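Local coordinates for protein ribose transcriptional regulator (Enterococcus faecium DO, PDB 4RK1) that binds ribose in the cleft of its sugar-binding domain and probably represses transcription by binding DNA at regulatory sites, at residues B[56-59]-B[60-64]; B[76-79]-B[80-84]; B[94-97]-B[98-101]; B[239-242]-B[243-247]. One frame throughout, in Å; residues are numbered along the deposited sequence.

Contact 1. Residues B[56-59]-B[60-64]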
loop_
_atom_site.group_PDB
_atom_site.type_symbol
_atom_site.label_atom_id
_atom_site.label_comp_id
_atom_site.label_asym_id
_atom_site.label_seq_id
_atom_site.Cartn_x
_atom_site.Cartn_y
_atom_site.Cartn_z
ATOM N N LEU B 56 21.145 3.954 -7.919
ATOM C CA LEU B 56 22.037 2.832 -8.222
ATOM C C LEU B 56 23.461 3.066 -7.770
ATOM O O LEU B 56 24.087 2.169 -7.189
ATOM C CB LEU B 56 22.042 2.517 -9.718
ATOM C CG LEU B 56 20.825 1.834 -10.320
ATOM C CD1 LEU B 56 21.143 1.458 -11.760
ATOM C CD2 LEU B 56 20.406 0.615 -9.508
ATOM N N ALA B 57 23.977 4.263 -8.042
ATOM C CA ALA B 57 25.353 4.598 -7.694
ATOM C C ALA B 57 25.553 4.488 -6.188
ATOM O O ALA B 57 26.487 3.842 -5.720
ATOM C CB ALA B 57 25.710 6.001 -8.180
ATOM N N GLU B 58 24.659 5.105 -5.427
ATOM C CA GLU B 58 24.757 5.057 -3.977
ATOM C C GLU B 58 24.612 3.616 -3.468
ATOM O O GLU B 58 25.403 3.168 -2.652
ATOM C CB GLU B 58 23.705 5.978 -3.347
ATOM C CG GLU B 58 23.636 5.954 -1.824
ATOM C CD GLU B 58 24.932 6.366 -1.130
ATOM O OE1 GLU B 58 25.756 7.087 -1.735
ATOM O OE2 GLU B 58 25.122 5.965 0.039
ATOM N N LEU B 59 23.598 2.900 -3.939
ATOM C CA LEU B 59 23.352 1.538 -3.462
ATOM C C LEU B 59 24.476 0.578 -3.850
ATOM O O LEU B 59 24.848 -0.296 -3.069
ATOM C CB LEU B 59 22.000 1.035 -3.972
ATOM C CG LEU B 59 20.763 1.711 -3.354
ATOM C CD1 LEU B 59 19.497 1.011 -3.816
ATOM C CD2 LEU B 59 20.842 1.713 -1.838
ATOM N N THR B 60 25.028 0.764 -5.047
ATOM C CA THR B 60 26.195 0.007 -5.486
ATOM C C THR B 60 27.384 0.253 -4.564
ATOM O O THR B 60 28.024 -0.705 -4.135
ATOM C CB THR B 60 26.541 0.335 -6.955
ATOM O OG1 THR B 60 25.416 0.007 -7.780
ATOM C CG2 THR B 60 27.755 -0.462 -7.441
ATOM N N ARG B 61 27.641 1.519 -4.223
ATOM C CA ARG B 61 28.701 1.867 -3.261
ATOM C C ARG B 61 28.462 1.234 -1.895
ATOM O O ARG B 61 29.410 0.854 -1.220
ATOM C CB ARG B 61 28.848 3.384 -3.098
ATOM C CG ARG B 61 29.595 4.068 -4.239
ATOM C CD ARG B 61 30.010 5.481 -3.859
ATOM N NE ARG B 61 28.845 6.340 -3.659
ATOM C CZ ARG B 61 28.284 7.111 -4.591
ATOM N NH1 ARG B 61 28.776 7.169 -5.826
ATOM N NH2 ARG B 61 27.213 7.840 -4.280
ATOM N N ARG B 62 27.200 1.095 -1.506
ATOM C CA ARG B 62 26.861 0.449 -0.236
ATOM C C ARG B 62 27.023 -1.082 -0.297
ATOM O O ARG B 62 26.744 -1.763 0.681
ATOM C CB ARG B 62 25.427 0.811 0.195
ATOM C CG ARG B 62 25.113 2.305 0.342
ATOM C CD ARG B 62 25.522 2.897 1.687
ATOM N NE ARG B 62 26.964 2.801 1.898
ATOM C CZ ARG B 62 27.882 3.581 1.322
ATOM N NH1 ARG B 62 29.171 3.395 1.594
ATOM N NH2 ARG B 62 27.535 4.544 0.481
ATOM N N GLY B 63 27.452 -1.630 -1.436
ATOM C CA GLY B 63 27.696 -3.067 -1.546
ATOM C C GLY B 63 26.449 -3.914 -1.753
ATOM O O GLY B 63 26.461 -5.106 -1.465
ATOM N N VAL B 64 25.369 -3.311 -2.248
ATOM C CA VAL B 64 24.159 -4.077 -2.560
ATOM C C VAL B 64 24.522 -5.123 -3.628
ATOM O O VAL B 64 25.142 -4.803 -4.633
ATOM C CB VAL B 64 22.995 -3.157 -2.973
ATOM C CG1 VAL B 64 21.805 -3.964 -3.458
ATOM C CG2 VAL B 64 22.591 -2.277 -1.790
#
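E58 reaches forward along its helix to R61 and R62. CB lies 4.1 Å from NH2 of R61. CG stands anti to the backbone N (chi1 176°), and the bend at chi2 then turns the carboxylate along the helix surface toward the next turn. CD sits beside the R62 guanidinium, at its edge and in its plane. At the tip the oxygens part: OE1 takes NH2 of R61 at 3.0 Å, nearly along its own C-O axis, while OE2 takes NH2 of R62 at 2.8 Å from above the carboxylate plane. The two salt bridges make one network at the C-terminal end of helix 55-61, where G63, with positive phi, closes a Schellman motif: its N bonds to T60 O at 2.9 Å and V64 N bonds to L59 O at 3.2 Å. This end of the helix faces the second subunit, whose T9 also bonds E58 OE2; NE of this chain's R62 bonds the backbone O of R62 of the second subunit. The R61 guanidinium lies with one face over A57 O. One turn before T60, L56 O is gripped from opposite faces of its plane by T60 N and by T60 OG1, the latter at 2.6 Å.

Contact 2. Residues B[76-79]-B[80-84]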
loop_
_atom_site.group_PDB
_atom_site.type_symbol
_atom_site.label_atom_id
_atom_site.label_comp_id
_atom_site.label_asym_id
_atom_site.label_seq_id
_atom_site.Cartn_x
_atom_site.Cartn_y
_atom_site.Cartn_z
ATOM N N THR B 76 19.703 2.972 -18.713
ATOM C CA THR B 76 20.720 2.072 -19.233
ATOM C C THR B 76 22.127 2.516 -18.802
ATOM O O THR B 76 22.926 1.694 -18.351
ATOM C CB THR B 76 20.608 1.992 -20.762
ATOM O OG1 THR B 76 19.357 1.388 -21.098
ATOM C CG2 THR B 76 21.748 1.166 -21.373
ATOM N N ASP B 77 22.414 3.811 -18.924
ATOM C CA ASP B 77 23.717 4.355 -18.524
ATOM C C ASP B 77 24.016 4.094 -17.050
ATOM O O ASP B 77 25.118 3.677 -16.700
ATOM C CB ASP B 77 23.796 5.869 -18.795
ATOM C CG ASP B 77 23.854 6.205 -20.282
ATOM O OD1 ASP B 77 24.230 5.335 -21.099
ATOM O OD2 ASP B 77 23.516 7.354 -20.635
ATOM N N ALA B 78 23.038 4.351 -16.186
ATOM C CA ALA B 78 23.215 4.120 -14.759
ATOM C C ALA B 78 23.455 2.637 -14.470
ATOM O O ALA B 78 24.244 2.295 -13.588
ATOM C CB ALA B 78 22.011 4.630 -13.980
ATOM N N ILE B 79 22.780 1.760 -15.213
ATOM C CA ILE B 79 22.976 0.317 -15.041
ATOM C C ILE B 79 24.387 -0.096 -15.478
ATOM O O ILE B 79 25.086 -0.819 -14.763
ATOM C CB ILE B 79 21.898 -0.489 -15.797
ATOM C CG1 ILE B 79 20.555 -0.340 -15.065
ATOM C CG2 ILE B 79 22.284 -1.966 -15.873
ATOM C CD1 ILE B 79 19.367 -0.825 -15.853
ATOM N N ASN B 80 24.798 0.370 -16.652
ATOM C CA ASN B 80 26.143 0.082 -17.159
ATOM C C ASN B 80 27.224 0.589 -16.226
ATOM O O ASN B 80 28.129 -0.150 -15.849
ATOM C CB ASN B 80 26.341 0.720 -18.529
ATOM C CG ASN B 80 25.545 0.032 -19.612
ATOM O OD1 ASN B 80 24.912 -0.999 -19.384
ATOM N ND2 ASN B 80 25.575 0.598 -20.802
ATOM N N GLU B 81 27.106 1.852 -15.832
ATOM C CA GLU B 81 28.137 2.505 -15.032
ATOM C C GLU B 81 28.291 1.874 -13.654
ATOM O O GLU B 81 29.398 1.789 -13.130
ATOM C CB GLU B 81 27.827 4.005 -14.899
ATOM C CG GLU B 81 28.798 4.789 -14.022
ATOM C CD GLU B 81 30.227 4.744 -14.535
ATOM O OE1 GLU B 81 30.424 4.705 -15.767
ATOM O OE2 GLU B 81 31.156 4.751 -13.705
ATOM N N ASN B 82 27.187 1.413 -13.073
ATOM C CA ASN B 82 27.211 0.940 -11.699
ATOM C C ASN B 82 27.085 -0.573 -11.567
ATOM O O ASN B 82 27.947 -1.223 -10.971
ATOM C CB ASN B 82 26.119 1.662 -10.913
ATOM C CG ASN B 82 26.356 3.165 -10.853
ATOM O OD1 ASN B 82 27.287 3.621 -10.194
ATOM N ND2 ASN B 82 25.534 3.935 -11.550
ATOM N N LEU B 83 26.028 -1.152 -12.125
ATOM C CA LEU B 83 25.794 -2.584 -11.916
ATOM C C LEU B 83 26.764 -3.466 -12.712
ATOM O O LEU B 83 27.371 -4.405 -12.171
ATOM C CB LEU B 83 24.353 -2.945 -12.242
ATOM C CG LEU B 83 23.240 -2.150 -11.536
ATOM C CD1 LEU B 83 21.900 -2.867 -11.676
ATOM C CD2 LEU B 83 23.567 -1.890 -10.081
ATOM N N LYS B 84 26.904 -3.168 -13.994
ATOM C CA LYS B 84 27.730 -3.996 -14.864
ATOM C C LYS B 84 29.210 -3.848 -14.520
ATOM O O LYS B 84 29.914 -4.847 -14.334
ATOM C CB LYS B 84 27.447 -3.677 -16.331
ATOM C CG LYS B 84 26.049 -4.113 -16.733
ATOM C CD LYS B 84 25.808 -4.077 -18.226
ATOM C CE LYS B 84 24.422 -4.636 -18.525
ATOM N NZ LYS B 84 24.074 -4.610 -19.965
#
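A78 O is gripped twice by N82, once by the backbone N at 3.1 Å and once by the side-chain ND2 at 2.9 Å. ND2 comes in the carbonyl plane, on a lone pair, whereas the backbone N stands above that plane. With CG beside the backbone N (chi1 -63°), the N82 amide folds back over the preceding turn, and ND2 can share the acceptor with its own main chain. Just beyond, the helix widens into a pi-type turn at 80-84: I79 O receives K84 N in a fairly straight bond of 3.1 Å, and L83 N only weakly, with an N-H...O angle of 126°. At the start of the helix T76 and N80 run side by side and point the same way, CG2 of T76 lying 3.9 Å from ND2 of N80. I79 CG2 packs on L83 CB at 4.3 Å along the buried flank. Helix 76-84 is the connection in the beta-alpha-beta unit between strands 66-69 and 90-93. I79 and L83 press on F90 of strand 90-93, L83 also on F67 and I69 of strand 66-69, while L56, A57 and T60 of helix 55-61 pack against I79, N82 and L83.

Contact 3. Residues B[94-97]-B[98-101]. With RIB (alpha-D-ribofuranose), chain K.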
loop_
_atom_site.group_PDB
_atom_site.type_symbol
_atom_site.label_atom_id
_atom_site.label_comp_id
_atom_site.label_asym_id
_atom_site.label_seq_id
_atom_site.Cartn_x
_atom_site.Cartn_y
_atom_site.Cartn_z
ATOM N N ASP B 94 8.185 -5.332 -15.414
ATOM C CA ASP B 94 7.160 -4.317 -15.274
ATOM C C ASP B 94 7.420 -3.099 -16.161
ATOM O O ASP B 94 7.396 -3.254 -17.382
ATOM C CB ASP B 94 6.952 -3.957 -13.797
ATOM C CG ASP B 94 5.562 -3.421 -13.540
ATOM O OD1 ASP B 94 4.587 -4.154 -13.809
ATOM O OD2 ASP B 94 5.444 -2.264 -13.115
ATOM N N GLN B 95 7.673 -1.916 -15.592
ATOM C CA GLN B 95 7.857 -0.710 -16.408
ATOM C C GLN B 95 9.262 -0.592 -17.016
ATOM O O GLN B 95 9.486 0.243 -17.892
ATOM C CB GLN B 95 7.515 0.557 -15.601
ATOM C CG GLN B 95 6.134 0.517 -14.950
ATOM C CD GLN B 95 5.663 1.842 -14.356
ATOM O OE1 GLN B 95 6.284 2.883 -14.533
ATOM N NE2 GLN B 95 4.541 1.800 -13.657
ATOM N N LYS B 96 10.203 -1.418 -16.559
ATOM C CA LYS B 96 11.600 -1.334 -17.015
ATOM C C LYS B 96 11.861 -2.154 -18.286
ATOM O O LYS B 96 11.553 -3.347 -18.336
ATOM C CB LYS B 96 12.530 -1.811 -15.899
ATOM C CG LYS B 96 14.006 -1.875 -16.266
ATOM C CD LYS B 96 14.589 -0.481 -16.463
ATOM C CE LYS B 96 16.016 -0.553 -16.979
ATOM N NZ LYS B 96 16.035 -0.514 -18.453
ATOM N N LYS B 97 12.466 -1.525 -19.294
ATOM C CA LYS B 97 12.773 -2.192 -20.560
ATOM C C LYS B 97 13.900 -3.202 -20.384
ATOM O O LYS B 97 14.704 -3.093 -19.460
ATOM C CB LYS B 97 13.161 -1.180 -21.646
ATOM C CG LYS B 97 14.520 -0.514 -21.459
ATOM C CD LYS B 97 15.075 0.019 -22.771
ATOM C CE LYS B 97 16.492 0.541 -22.588
ATOM N NZ LYS B 97 17.308 0.454 -23.832
ATOM N N SER B 98 13.958 -4.169 -21.286
ATOM C CA SER B 98 14.982 -5.205 -21.245
ATOM C C SER B 98 16.383 -4.622 -21.421
ATOM O O SER B 98 16.557 -3.546 -21.995
ATOM C CB SER B 98 14.683 -6.307 -22.272
ATOM O OG SER B 98 13.655 -7.161 -21.765
ATOM N N GLU B 99 17.362 -5.323 -20.865
ATOM C CA GLU B 99 18.757 -4.901 -20.876
ATOM C C GLU B 99 19.587 -6.134 -21.177
ATOM O O GLU B 99 19.246 -7.231 -20.733
ATOM C CB GLU B 99 19.168 -4.352 -19.503
ATOM C CG GLU B 99 18.493 -3.047 -19.099
ATOM C CD GLU B 99 19.019 -1.838 -19.855
ATOM O OE1 GLU B 99 20.012 -1.965 -20.594
ATOM O OE2 GLU B 99 18.430 -0.751 -19.708
ATOM N N GLY B 100 20.676 -5.958 -21.918
ATOM C CA GLY B 100 21.606 -7.049 -22.164
ATOM C C GLY B 100 22.186 -7.596 -20.871
ATOM O O GLY B 100 22.491 -6.845 -19.944
ATOM N N PHE B 101 22.343 -8.912 -20.826
ATOM C CA PHE B 101 22.914 -9.612 -19.691
ATOM C C PHE B 101 22.133 -9.354 -18.404
ATOM O O PHE B 101 22.699 -9.077 -17.336
ATOM C CB PHE B 101 24.406 -9.283 -19.537
ATOM C CG PHE B 101 25.256 -9.733 -20.702
ATOM C CD1 PHE B 101 25.024 -10.951 -21.332
ATOM C CD2 PHE B 101 26.315 -8.948 -21.145
ATOM C CE1 PHE B 101 25.819 -11.369 -22.388
ATOM C CE2 PHE B 101 27.113 -9.364 -22.200
ATOM C CZ PHE B 101 26.862 -10.575 -22.821
HETATM O O5 RIB K . -0.941 -0.871 -10.676
HETATM C C5 RIB K . 0.315 -0.251 -10.977
HETATM C C4 RIB K . 0.622 -0.561 -12.374
HETATM O O4 RIB K . 1.892 -0.006 -12.756
HETATM C C3 RIB K . 0.602 -2.082 -12.337
HETATM O O3 RIB K . -0.414 -2.465 -13.245
HETATM C C2 RIB K . 2.022 -2.465 -12.694
HETATM O O2 RIB K . 2.088 -3.456 -13.706
HETATM C C1 RIB K . 2.754 -1.136 -12.981
HETATM O O1 RIB K . 3.351 -1.103 -14.263
HETATM O O HOH W 1 19.797 -1.414 -23.455
#
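K96 meets E99 in a salt bridge, NZ to OE2 at 2.7 Å, E99 OE2 accepting through its anti lone pair, the one turned away from OE1. The two side chains cross at about a right angle. K96 leaves with CG anti to the backbone N (chi1 176°) and bends at chi2 and chi4, which curls the ammonium back so that it also donates to K97 O at 3.1 Å. E99 OE2 has a further partner in T76 OG1. A water-mediated link joins the same carboxylate to K97: in the one conformer of K97 given here, a water accepts from NZ and donates to E99 OE1, a bridge that stays tentative because the lysine was modelled in two conformers. The bonds to ribose come from the start of the loop, where D94 and Q95 line the sugar pocket. D94 takes two neighbouring ribose hydroxyls, O2 donating to OD1 at 2.6 Å and O1 to OD2 at 2.7 Å. Q95 NE2 adds a bond to O1 at 3.2 Å and a weak one to the ring oxygen O4. N139, R143, N192, D220 and Q237 also bond the sugar. The loop runs from strand 90-93 to strand 103-107, tied to the latter by R106, which bonds K96 O and S98 OG; on another flank K96 and E99 lie against I79 of helix 76-84.

Contact 4. Residues B[239-242]-B[243-247]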
loop_
_atom_site.group_PDB
_atom_site.type_symbol
_atom_site.label_atom_id
_atom_site.label_comp_id
_atom_site.label_asym_id
_atom_site.label_seq_id
_atom_site.Cartn_x
_atom_site.Cartn_y
_atom_site.Cartn_z
ATOM N N ILE B 239 0.596 -11.263 -8.969
ATOM C CA ILE B 239 1.510 -10.230 -8.451
ATOM C C ILE B 239 2.562 -10.831 -7.527
ATOM O O ILE B 239 3.758 -10.609 -7.688
ATOM C CB ILE B 239 0.772 -9.130 -7.655
ATOM C CG1 ILE B 239 -0.399 -8.552 -8.455
ATOM C CG2 ILE B 239 1.742 -8.008 -7.285
ATOM C CD1 ILE B 239 -1.355 -7.737 -7.624
ATOM N N PHE B 240 2.095 -11.594 -6.550
ATOM C CA PHE B 240 2.975 -12.206 -5.570
ATOM C C PHE B 240 3.944 -13.155 -6.269
ATOM O O PHE B 240 5.142 -13.142 -5.989
ATOM C CB PHE B 240 2.119 -12.942 -4.520
ATOM C CG PHE B 240 2.908 -13.538 -3.378
ATOM C CD1 PHE B 240 3.290 -12.758 -2.300
ATOM C CD2 PHE B 240 3.226 -14.893 -3.367
ATOM C CE1 PHE B 240 3.983 -13.308 -1.233
ATOM C CE2 PHE B 240 3.932 -15.446 -2.310
ATOM C CZ PHE B 240 4.310 -14.653 -1.243
ATOM N N GLU B 241 3.419 -13.965 -7.190
ATOM C CA GLU B 241 4.228 -14.925 -7.955
ATOM C C GLU B 241 5.251 -14.242 -8.839
ATOM O O GLU B 241 6.340 -14.763 -9.024
ATOM C CB GLU B 241 3.344 -15.819 -8.837
ATOM C CG GLU B 241 4.084 -16.968 -9.517
ATOM C CD GLU B 241 3.243 -17.713 -10.545
ATOM O OE1 GLU B 241 2.028 -17.454 -10.641
ATOM O OE2 GLU B 241 3.801 -18.564 -11.267
ATOM N N LEU B 242 4.876 -13.095 -9.405
ATOM C CA LEU B 242 5.791 -12.263 -10.177
ATOM C C LEU B 242 6.993 -11.860 -9.327
ATOM O O LEU B 242 8.140 -11.954 -9.764
ATOM C CB LEU B 242 5.051 -11.024 -10.695
ATOM C CG LEU B 242 5.838 -9.964 -11.451
ATOM C CD1 LEU B 242 6.452 -10.556 -12.705
ATOM C CD2 LEU B 242 4.924 -8.797 -11.795
ATOM N N GLY B 243 6.729 -11.447 -8.097
ATOM C CA GLY B 243 7.800 -11.131 -7.152
ATOM C C GLY B 243 8.679 -12.315 -6.820
ATOM O O GLY B 243 9.907 -12.221 -6.866
ATOM N N GLN B 244 8.052 -13.440 -6.493
ATOM C CA GLN B 244 8.787 -14.683 -6.249
ATOM C C GLN B 244 9.673 -15.069 -7.435
ATOM O O GLN B 244 10.828 -15.435 -7.258
ATOM C CB GLN B 244 7.823 -15.830 -5.985
ATOM C CG GLN B 244 7.066 -15.766 -4.667
ATOM C CD GLN B 244 6.165 -16.974 -4.505
ATOM O OE1 GLN B 244 5.338 -17.260 -5.369
ATOM N NE2 GLN B 244 6.340 -17.704 -3.415
ATOM N N THR B 245 9.114 -15.002 -8.638
ATOM C CA THR B 245 9.826 -15.416 -9.842
ATOM C C THR B 245 11.029 -14.530 -10.082
ATOM O O THR B 245 12.127 -15.021 -10.377
ATOM C CB THR B 245 8.896 -15.409 -11.074
ATOM O OG1 THR B 245 7.769 -16.243 -10.816
ATOM C CG2 THR B 245 9.606 -15.929 -12.290
ATOM N N SER B 246 10.839 -13.227 -9.917
ATOM C CA SER B 246 11.955 -12.279 -10.041
ATOM C C SER B 246 13.060 -12.595 -9.027
ATOM O O SER B 246 14.249 -12.592 -9.363
ATOM C CB SER B 246 11.455 -10.822 -9.935
ATOM O OG SER B 246 11.198 -10.447 -8.593
ATOM N N ALA B 247 12.680 -12.944 -7.802
ATOM C CA ALA B 247 13.678 -13.270 -6.785
ATOM C C ALA B 247 14.399 -14.591 -7.094
ATOM O O ALA B 247 15.624 -14.682 -6.926
ATOM C CB ALA B 247 13.036 -13.330 -5.402
#
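F240 and Q244, one helical turn apart, meet at a slant, their ring and amide planes 47° from one another. The closest approach is ring atom CE2 to NE2 of Q244, 3.5 Å. F240 holds CG anti to its own N (chi1 -176°), which swings the ring along the helix toward Q244, and the glutamine chain extends to bring its amide alongside. Q244 NE2 also bonds D31, a second partner that fixes how the amide is turned. E241 and T245 are disposed otherwise: they lie side by side, pointing the same way, with CG of E241 4.0 Å from OG1 of T245. That hydroxyl turns back to E241 O at 2.7 Å, above the carbonyl plane, while T245 N bonds the same oxygen from the opposite face. S246 OG instead reaches back only three residues, to G243 O at 2.8 Å, and shares it with A247 N from the same face. These turns open helix 239-255, which packs on helix 20-33 through I239 on F21, F240 on R27, S246 on I29 and A247 on I32. It also meets V105 of strand 103-107 through L242, T245 and S246, and strand 263-271 through T245 on K264 and L266.

Contacts 1, 2 and 3 lie on the same side of the chain's centre and form a connected series. Contacts 1 and 2, with centres about 11 Å apart, touch where A57 CA meets N82 OD1 at 3.3 Å. Contact 2 joins contact 3 by a probable hydrogen bond from K84 NZ to G100 O, 2.7 Å, besides the one between T76 and E99. Contact 3 carries the sugar-binding residues D94 and Q95 at one end, so the same loop runs from the ribose pocket to helix 76-84. Contact 4 touches none of the others; its nearest atoms are about 5 Å from contact 3, and the L242 side chain lies about 6 Å from ribose. Contact 1 alone of the four reaches the second subunit.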